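Local coordinates for protein Lon211 (Mycobacterium tuberculosis, PDB 6VBK) that probably helps to recognise and bind substrate proteins, as the N-terminal domain of a mycobacterial ATP-dependent Lon protease, at residues P130-A135 / D194-L199; K140-L145 / E200-W205; L32-N37 / P96-R101. One frame throughout, in Å; residues are numbered along the deposited sequence.

Contact 1 of 3, residues P130-A135 / D194-L199; sequences PASGRA and DVVERL
Ala135 and Val196 bring the first turns of helices 133-153 and 195-207 together, with their CA atoms 5.1 Å apart. No hydrogen bond crosses between the segments, so apolar groups carry the contact. Val196 is its centre. CG2 is shared between Ala135 CB, at 3.7 Å, and Arg134 CD, while CG1, placed anti to the backbone N (chi1 157°), meets Arg134 alone, over one face of the guanidinium and 3.7 Å from Arg134 CD. The Arg134 chain bends at chi2 (-114°) and runs across Val196 at about a right angle toward Glu200, with which it is modelled as an improbably short salt bridge. Val195 adds a second methyl to Ala135, CG1 to CB at 4.0 Å, and Leu199 CD1 comes within 3.5 Å of Ala135 O. Just ahead of the second helix, Asp194 serves as N-cap: its OD2 accepts from Glu197 N at 3.0 Å, which ties down the helix start that presents Val195 and Val196. This is a small example of two helix beginnings joined through short aliphatic side chains. Val196 and Leu199 also reach Leu138, one turn further along helix 133-153, and Pro168 at the start of helix 168-173 meets Ala131, Val195 and Leu199.

Contact 2 of 3, residues K140-L145 / E200-W205; sequences KEYKGL and ELVIGW
Tyr142 lies against both Val202 and Ile203 where helices 133-153 and 195-207 run side by side, their local axes 9.9 Å apart and inclined at 29°. Its path illustrates how one long aromatic can serve two neighbours in turn. At the root, Tyr142 CB touches Ile203 CG1 at 3.6 Å; CG stays beside that methylene, and CD1 lies between it and Val202 CG1. CG stands anti to the backbone N (chi1 177°), which sends the ring on to Val202. CE1, CZ and OH then run along Val202: Tyr142 CE1 meets Val202 CG2 at 3.6 Å, CZ follows at 3.7 Å, and the OH at the tip lies 3.4 Å from that methyl. Val202 CG1 sits over one face of the ring, offset toward its CE1 rim, in a CH-pi contact 3.9 Å from the Tyr142 centroid and 17° off the normal. Ile203 also meets Leu145 and Glu141: its CG2 packs on Leu145 CD1 at 3.7 Å and lies 3.5 Å from Glu141 OE2, an oxygen engaged in a salt bridge with Arg207. Helices 168-173 and 183-191 lie next to the pair: Tyr142 also touches Leu171 of the former, whereas Trp205 turns to the latter, meeting Gln185, Glu188 and Val189.

Contact 3 of 3, residues L32-N37 / P96-R101; sequences LDLSEN and PGAVVR
Leu34 has already left strand 29-33 for a turn, yet its backbone N still donates to Pro96 O at 2.7 Å, so the ladder of bonds outlasts the strand by one residue. The motif is an antiparallel pairing of strand 29-33 with the start of strand 96-112, part of the mixed sheet of a Lon substrate-binding domain, a family grouped with PUA domains. Leu32 and Ala98 form the hydrogen-bonded pair: Leu32 N reaches Ala98 O at 2.7 Å, and Ala98 N returns to Leu32 O at 3.0 Å. Leu32 O also receives a CA-H...O contact from Gly97 CA, 3.2 Å away, at the adjoining non-hydrogen-bonded pair of Asp33 and Gly97. The side chains of Leu32 and Ala98 occupy one face of the sheet. Leu32 CD1 extends to Val100 CG1 at 3.8 Å, while Leu34 CD1 approaches Ala98 CB at 4.3 Å. Leu34 also packs on Val40 and Ile44, and Ala98 on Ile44, so helix 38-50 covers this apolar patch. The chain reaches that helix through a type II turn from Leu34 to Asn37, with Glu36 at positive phi (53°). Strand 79-88 borders strand 96-112 as well, and Val99 and Arg101 bond to its backbone. At the turn, Ser35 CB packs against Pro96 CD at 3.8 Å. The preceding Asp33 makes an Asx turn just where the strand ends: its OD1 accepts from Ser35 N, which approaches from above the carboxylate plane. Ser35 OG donates to that same Asp33 OD1 at 2.7 Å, on the syn side but tilted 33° out of the carboxylate plane, from the same face as Ser35 N.

Contacts 1 and 2 are successive levels of one interface, since both join helix 133-153 to helix 195-207; their centres are about 12 Å apart. Two pairs stitch the levels together: Leu199 CD2 packs on Tyr142 CD2 at 4.0 Å, and Arg134 of contact 1 forms a salt bridge with Glu200 of contact 2, modelled too short for its exact length to be trusted. Contact 3 belongs to the strand-rich part of the chain, across its centre, with its own centre about 33 Å from contact 1 and about 32 Å from contact 2. The nearest atoms remain about 14 and 18 Å away respectively. Together the three contacts thus sample a helical part and a beta part within one Lon substrate-binding domain.

Contact 1 of 3, residues P130-A135 / D194-L199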
loop_
_atom_site.group_PDB
_atom_site.type_symbol
_atom_site.label_atom_id
_atom_site.label_comp_id
_atom_site.label_asym_id
_atom_site.label_seq_id
_atom_site.Cartn_x
_atom_site.Cartn_y
_atom_site.Cartn_z
ATOM N N PRO B 130 7.351 7.445 -16.873
ATOM C CA PRO B 130 7.992 7.575 -18.186
ATOM C C PRO B 130 8.947 8.760 -18.226
ATOM O O PRO B 130 8.665 9.830 -17.681
ATOM C CB PRO B 130 6.808 7.768 -19.139
ATOM C CG PRO B 130 5.664 7.108 -18.444
ATOM C CD PRO B 130 5.885 7.353 -16.977
ATOM N N ALA B 131 10.092 8.549 -18.872
ATOM C CA ALA B 131 11.149 9.549 -18.894
ATOM C C ALA B 131 10.661 10.839 -19.535
ATOM O O ALA B 131 10.026 10.822 -20.594
ATOM C CB ALA B 131 12.364 9.008 -19.647
ATOM N N SER B 132 10.957 11.962 -18.883
ATOM C CA SER B 132 10.610 13.263 -19.430
ATOM C C SER B 132 11.386 13.527 -20.717
ATOM O O SER B 132 12.376 12.859 -21.031
ATOM C CB SER B 132 10.900 14.370 -18.414
ATOM O OG SER B 132 10.035 14.281 -17.293
ATOM N N GLY B 133 10.903 14.509 -21.481
ATOM C CA GLY B 133 11.665 14.977 -22.624
ATOM C C GLY B 133 13.017 15.519 -22.206
ATOM O O GLY B 133 14.037 15.229 -22.835
ATOM N N ARG B 134 13.043 16.297 -21.120
ATOM C CA ARG B 134 14.306 16.776 -20.568
ATOM C C ARG B 134 15.180 15.621 -20.100
ATOM O O ARG B 134 16.409 15.688 -20.218
ATOM C CB ARG B 134 14.038 17.746 -19.417
ATOM C CG ARG B 134 15.276 18.407 -18.827
ATOM C CD ARG B 134 15.515 17.951 -17.397
ATOM N NE ARG B 134 16.421 18.839 -16.675
ATOM C CZ ARG B 134 16.023 19.883 -15.954
ATOM N NH1 ARG B 134 14.732 20.171 -15.860
ATOM N NH2 ARG B 134 16.913 20.638 -15.327
ATOM N N ALA B 135 14.572 14.554 -19.573
ATOM C CA ALA B 135 15.349 13.389 -19.160
ATOM C C ALA B 135 16.054 12.740 -20.342
ATOM O O ALA B 135 17.141 12.174 -20.183
ATOM C CB ALA B 135 14.449 12.373 -18.457
ATOM N N ASP B 194 13.269 10.353 -8.905
ATOM C CA ASP B 194 13.132 11.115 -10.177
ATOM C C ASP B 194 14.355 10.861 -11.060
ATOM O O ASP B 194 15.481 11.047 -10.569
ATOM C CB ASP B 194 12.928 12.611 -9.929
ATOM C CG ASP B 194 12.684 13.390 -11.208
ATOM O OD1 ASP B 194 11.638 13.161 -11.843
ATOM O OD2 ASP B 194 13.549 14.203 -11.570
ATOM N N VAL B 195 14.131 10.488 -12.323
ATOM C CA VAL B 195 15.247 10.208 -13.221
ATOM C C VAL B 195 15.965 11.492 -13.624
ATOM O O VAL B 195 17.182 11.484 -13.849
ATOM C CB VAL B 195 14.752 9.417 -14.449
ATOM C CG1 VAL B 195 13.717 10.215 -15.230
ATOM C CG2 VAL B 195 15.920 9.023 -15.344
ATOM N N VAL B 196 15.241 12.611 -13.713
ATOM C CA VAL B 196 15.875 13.877 -14.075
ATOM C C VAL B 196 16.901 14.279 -13.024
ATOM O O VAL B 196 18.007 14.724 -13.352
ATOM C CB VAL B 196 14.810 14.972 -14.283
ATOM C CG1 VAL B 196 15.418 16.355 -14.106
ATOM C CG2 VAL B 196 14.183 14.842 -15.662
ATOM N N GLU B 197 16.559 14.109 -11.744
ATOM C CA GLU B 197 17.488 14.459 -10.676
ATOM C C GLU B 197 18.730 13.575 -10.700
ATOM O O GLU B 197 19.851 14.071 -10.550
ATOM C CB GLU B 197 16.792 14.357 -9.320
ATOM C CG GLU B 197 15.733 15.413 -9.061
ATOM C CD GLU B 197 15.038 15.211 -7.729
ATOM O OE1 GLU B 197 14.216 14.277 -7.619
ATOM O OE2 GLU B 197 15.325 15.976 -6.784
ATOM N N ARG B 198 18.551 12.265 -10.886
ATOM C CA ARG B 198 19.687 11.347 -10.849
ATOM C C ARG B 198 20.679 11.647 -11.966
ATOM O O ARG B 198 21.886 11.764 -11.725
ATOM C CB ARG B 198 19.204 9.901 -10.943
ATOM C CG ARG B 198 18.444 9.416 -9.727
ATOM C CD ARG B 198 18.597 7.915 -9.572
ATOM N NE ARG B 198 18.319 7.200 -10.812
ATOM C CZ ARG B 198 17.107 6.825 -11.200
ATOM N NH1 ARG B 198 16.053 7.098 -10.444
ATOM N NH2 ARG B 198 16.947 6.176 -12.344
ATOM N N LEU B 199 20.188 11.756 -13.203
ATOM C CA LEU B 199 21.060 12.111 -14.318
ATOM C C LEU B 199 21.759 13.437 -14.054
ATOM O O LEU B 199 22.979 13.553 -14.208
ATOM C CB LEU B 199 20.256 12.167 -15.618
ATOM C CG LEU B 199 19.821 10.821 -16.201
ATOM C CD1 LEU B 199 18.759 11.018 -17.267
ATOM C CD2 LEU B 199 21.021 10.083 -16.774
#

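Contact 2 of 3, residues K140-L145 / E200-W205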
loop_
_atom_site.group_PDB
_atom_site.type_symbol
_atom_site.label_atom_id
_atom_site.label_comp_id
_atom_site.label_asym_id
_atom_site.label_seq_id
_atom_site.Cartn_x
_atom_site.Cartn_y
_atom_site.Cartn_z
ATOM N N LYS B 140 21.378 11.741 -23.194
ATOM C CA LYS B 140 22.286 11.930 -24.322
ATOM C C LYS B 140 23.577 12.607 -23.883
ATOM O O LYS B 140 24.668 12.226 -24.322
ATOM C CB LYS B 140 21.595 12.747 -25.414
ATOM C CG LYS B 140 22.356 12.814 -26.729
ATOM C CD LYS B 140 21.623 13.687 -27.736
ATOM C CE LYS B 140 22.178 13.510 -29.139
ATOM N NZ LYS B 140 21.425 14.330 -30.131
ATOM N N GLU B 141 23.472 13.614 -23.013
ATOM C CA GLU B 141 24.666 14.276 -22.500
ATOM C C GLU B 141 25.471 13.345 -21.603
ATOM O O GLU B 141 26.707 13.330 -21.663
ATOM C CB GLU B 141 24.278 15.547 -21.744
ATOM C CG GLU B 141 25.396 16.132 -20.895
ATOM C CD GLU B 141 25.034 17.475 -20.294
ATOM O OE1 GLU B 141 24.086 18.117 -20.796
ATOM O OE2 GLU B 141 25.696 17.891 -19.320
ATOM N N TYR B 142 24.789 12.552 -20.772
ATOM C CA TYR B 142 25.496 11.675 -19.845
ATOM C C TYR B 142 26.223 10.548 -20.567
ATOM O O TYR B 142 27.262 10.078 -20.086
ATOM C CB TYR B 142 24.522 11.100 -18.817
ATOM C CG TYR B 142 25.162 10.119 -17.863
ATOM C CD1 TYR B 142 26.234 10.497 -17.066
ATOM C CD2 TYR B 142 24.695 8.816 -17.759
ATOM C CE1 TYR B 142 26.826 9.603 -16.194
ATOM C CE2 TYR B 142 25.279 7.916 -16.888
ATOM C CZ TYR B 142 26.344 8.315 -16.109
ATOM O OH TYR B 142 26.929 7.421 -15.242
ATOM N N LYS B 143 25.703 10.101 -21.713
ATOM C CA LYS B 143 26.369 9.037 -22.457
ATOM C C LYS B 143 27.741 9.481 -22.946
ATOM O O LYS B 143 28.701 8.703 -22.914
ATOM C CB LYS B 143 25.501 8.587 -23.632
ATOM C CG LYS B 143 24.312 7.733 -23.230
ATOM C CD LYS B 143 23.493 7.326 -24.442
ATOM C CE LYS B 143 22.308 6.471 -24.033
ATOM N NZ LYS B 143 21.464 6.086 -25.197
ATOM N N GLY B 144 27.855 10.733 -23.396
ATOM C CA GLY B 144 29.145 11.233 -23.841
ATOM C C GLY B 144 30.175 11.290 -22.730
ATOM O O GLY B 144 31.368 11.089 -22.972
ATOM N N LEU B 145 29.731 11.557 -21.500
ATOM C CA LEU B 145 30.658 11.619 -20.374
ATOM C C LEU B 145 31.156 10.230 -19.995
ATOM O O LEU B 145 32.363 10.013 -19.835
ATOM C CB LEU B 145 29.985 12.293 -19.178
ATOM C CG LEU B 145 29.325 13.650 -19.433
ATOM C CD1 LEU B 145 28.713 14.204 -18.153
ATOM C CD2 LEU B 145 30.323 14.633 -20.021
ATOM N N GLU B 200 20.996 14.443 -13.625
ATOM C CA GLU B 200 21.567 15.727 -13.244
ATOM C C GLU B 200 22.525 15.602 -12.062
ATOM O O GLU B 200 23.430 16.430 -11.920
ATOM C CB GLU B 200 20.425 16.705 -12.952
ATOM C CG GLU B 200 19.563 17.117 -14.127
ATOM C CD GLU B 200 18.424 18.028 -13.704
ATOM O OE1 GLU B 200 18.206 18.173 -12.485
ATOM O OE2 GLU B 200 17.735 18.584 -14.582
ATOM N N LEU B 201 22.364 14.569 -11.230
ATOM C CA LEU B 201 23.327 14.308 -10.164
ATOM C C LEU B 201 24.585 13.636 -10.700
ATOM O O LEU B 201 25.703 14.075 -10.411
ATOM C CB LEU B 201 22.693 13.440 -9.075
ATOM C CG LEU B 201 21.829 14.130 -8.021
ATOM C CD1 LEU B 201 21.007 13.111 -7.247
ATOM C CD2 LEU B 201 22.696 14.945 -7.075
ATOM N N VAL B 202 24.423 12.564 -11.482
ATOM C CA VAL B 202 25.581 11.789 -11.919
ATOM C C VAL B 202 26.367 12.530 -12.995
ATOM O O VAL B 202 27.582 12.335 -13.128
ATOM C CB VAL B 202 25.138 10.389 -12.393
ATOM C CG1 VAL B 202 24.280 10.487 -13.646
ATOM C CG2 VAL B 202 26.346 9.491 -12.627
ATOM N N ILE B 203 25.705 13.390 -13.774
ATOM C CA ILE B 203 26.414 14.168 -14.789
ATOM C C ILE B 203 27.425 15.099 -14.131
ATOM O O ILE B 203 28.560 15.246 -14.605
ATOM C CB ILE B 203 25.414 14.941 -15.670
ATOM C CG1 ILE B 203 24.778 14.009 -16.704
ATOM C CG2 ILE B 203 26.088 16.119 -16.358
ATOM C CD1 ILE B 203 23.674 14.660 -17.514
ATOM N N GLY B 204 27.038 15.732 -13.022
ATOM C CA GLY B 204 27.966 16.598 -12.314
ATOM C C GLY B 204 29.118 15.835 -11.689
ATOM O O GLY B 204 30.268 16.281 -11.738
ATOM N N TRP B 205 28.829 14.676 -11.090
ATOM C CA TRP B 205 29.888 13.866 -10.496
ATOM C C TRP B 205 30.824 13.302 -11.556
ATOM O O TRP B 205 32.027 13.161 -11.308
ATOM C CB TRP B 205 29.285 12.729 -9.669
ATOM C CG TRP B 205 28.340 13.189 -8.602
ATOM C CD1 TRP B 205 28.279 14.432 -8.039
ATOM C CD2 TRP B 205 27.309 12.415 -7.977
ATOM N NE1 TRP B 205 27.279 14.477 -7.099
ATOM C CE2 TRP B 205 26.668 13.252 -7.042
ATOM C CE3 TRP B 205 26.868 11.095 -8.115
ATOM C CZ2 TRP B 205 25.609 12.813 -6.250
ATOM C CZ3 TRP B 205 25.817 10.661 -7.328
ATOM C CH2 TRP B 205 25.200 11.517 -6.407
#

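Contact 3 of 3, residues L32-N37 / P96-R101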
loop_
_atom_site.group_PDB
_atom_site.type_symbol
_atom_site.label_atom_id
_atom_site.label_comp_id
_atom_site.label_asym_id
_atom_site.label_seq_id
_atom_site.Cartn_x
_atom_site.Cartn_y
_atom_site.Cartn_z
ATOM N N LEU B 32 26.917 -12.507 -4.637
ATOM C CA LEU B 32 26.814 -12.360 -3.191
ATOM C C LEU B 32 27.642 -13.451 -2.536
ATOM O O LEU B 32 27.367 -14.640 -2.725
ATOM C CB LEU B 32 25.357 -12.438 -2.728
ATOM C CG LEU B 32 24.420 -11.351 -3.254
ATOM C CD1 LEU B 32 23.004 -11.580 -2.751
ATOM C CD2 LEU B 32 24.921 -9.972 -2.854
ATOM N N ASP B 33 28.656 -13.049 -1.775
ATOM C CA ASP B 33 29.517 -13.993 -1.072
ATOM C C ASP B 33 28.827 -14.410 0.220
ATOM O O ASP B 33 28.679 -13.603 1.143
ATOM C CB ASP B 33 30.879 -13.360 -0.801
ATOM C CG ASP B 33 31.879 -14.341 -0.219
ATOM O OD1 ASP B 33 31.527 -15.524 -0.035
ATOM O OD2 ASP B 33 33.023 -13.924 0.052
ATOM N N LEU B 34 28.399 -15.670 0.290
ATOM C CA LEU B 34 27.695 -16.185 1.457
ATOM C C LEU B 34 28.622 -16.845 2.470
ATOM O O LEU B 34 28.136 -17.413 3.454
ATOM C CB LEU B 34 26.618 -17.191 1.030
ATOM C CG LEU B 34 25.682 -16.825 -0.125
ATOM C CD1 LEU B 34 24.562 -17.850 -0.247
ATOM C CD2 LEU B 34 25.117 -15.428 0.047
ATOM N N SER B 35 29.934 -16.784 2.258
ATOM C CA SER B 35 30.876 -17.488 3.117
ATOM C C SER B 35 31.027 -16.774 4.453
ATOM O O SER B 35 31.326 -15.576 4.497
ATOM C CB SER B 35 32.235 -17.607 2.430
ATOM O OG SER B 35 32.803 -16.332 2.185
ATOM N N GLU B 36 30.823 -17.519 5.542
ATOM C CA GLU B 36 31.011 -17.011 6.903
ATOM C C GLU B 36 30.215 -15.729 7.131
ATOM O O GLU B 36 30.644 -14.822 7.847
ATOM C CB GLU B 36 32.496 -16.796 7.202
ATOM C CG GLU B 36 33.326 -18.063 7.152
ATOM C CD GLU B 36 34.813 -17.782 7.226
ATOM O OE1 GLU B 36 35.207 -16.865 7.977
ATOM O OE2 GLU B 36 35.586 -18.469 6.525
ATOM N N ASN B 37 29.041 -15.652 6.505
ATOM C CA ASN B 37 28.168 -14.482 6.575
ATOM C C ASN B 37 26.771 -14.975 6.938
ATOM O O ASN B 37 25.978 -15.326 6.060
ATOM C CB ASN B 37 28.177 -13.713 5.260
ATOM C CG ASN B 37 27.750 -12.274 5.429
ATOM O OD1 ASN B 37 26.924 -11.955 6.286
ATOM N ND2 ASN B 37 28.313 -11.391 4.615
ATOM N N PRO B 96 30.657 -20.158 -1.239
ATOM C CA PRO B 96 29.211 -20.298 -1.446
ATOM C C PRO B 96 28.627 -18.952 -1.849
ATOM O O PRO B 96 28.862 -17.938 -1.189
ATOM C CB PRO B 96 28.697 -20.762 -0.079
ATOM C CG PRO B 96 29.730 -20.282 0.893
ATOM C CD PRO B 96 31.043 -20.351 0.168
ATOM N N GLY B 97 27.881 -18.941 -2.954
ATOM C CA GLY B 97 27.492 -17.691 -3.568
ATOM C C GLY B 97 26.045 -17.687 -4.013
ATOM O O GLY B 97 25.363 -18.715 -4.031
ATOM N N ALA B 98 25.590 -16.489 -4.369
ATOM C CA ALA B 98 24.281 -16.283 -4.962
ATOM C C ALA B 98 24.388 -15.135 -5.952
ATOM O O ALA B 98 25.236 -14.251 -5.808
ATOM C CB ALA B 98 23.215 -15.983 -3.900
ATOM N N VAL B 99 23.531 -15.162 -6.966
ATOM C CA VAL B 99 23.472 -14.111 -7.974
ATOM C C VAL B 99 22.144 -13.390 -7.810
ATOM O O VAL B 99 21.078 -14.015 -7.875
ATOM C CB VAL B 99 23.631 -14.672 -9.394
ATOM C CG1 VAL B 99 23.442 -13.571 -10.421
ATOM C CG2 VAL B 99 24.996 -15.320 -9.552
ATOM N N VAL B 100 22.206 -12.078 -7.589
ATOM C CA VAL B 100 21.020 -11.270 -7.346
ATOM C C VAL B 100 20.910 -10.212 -8.436
ATOM O O VAL B 100 21.921 -9.685 -8.917
ATOM C CB VAL B 100 21.041 -10.623 -5.943
ATOM C CG1 VAL B 100 22.147 -9.579 -5.835
ATOM C CG2 VAL B 100 19.685 -10.014 -5.608
ATOM N N ARG B 101 19.676 -9.920 -8.836
ATOM C CA ARG B 101 19.376 -8.901 -9.831
ATOM C C ARG B 101 18.536 -7.812 -9.183
ATOM O O ARG B 101 17.472 -8.096 -8.623
ATOM C CB ARG B 101 18.637 -9.504 -11.030
ATOM C CG ARG B 101 18.133 -8.478 -12.040
ATOM C CD ARG B 101 17.358 -9.163 -13.159
ATOM N NE ARG B 101 16.191 -9.879 -12.653
ATOM C CZ ARG B 101 14.956 -9.387 -12.646
ATOM N NH1 ARG B 101 14.723 -8.173 -13.127
ATOM N NH2 ARG B 101 13.954 -10.107 -12.163
#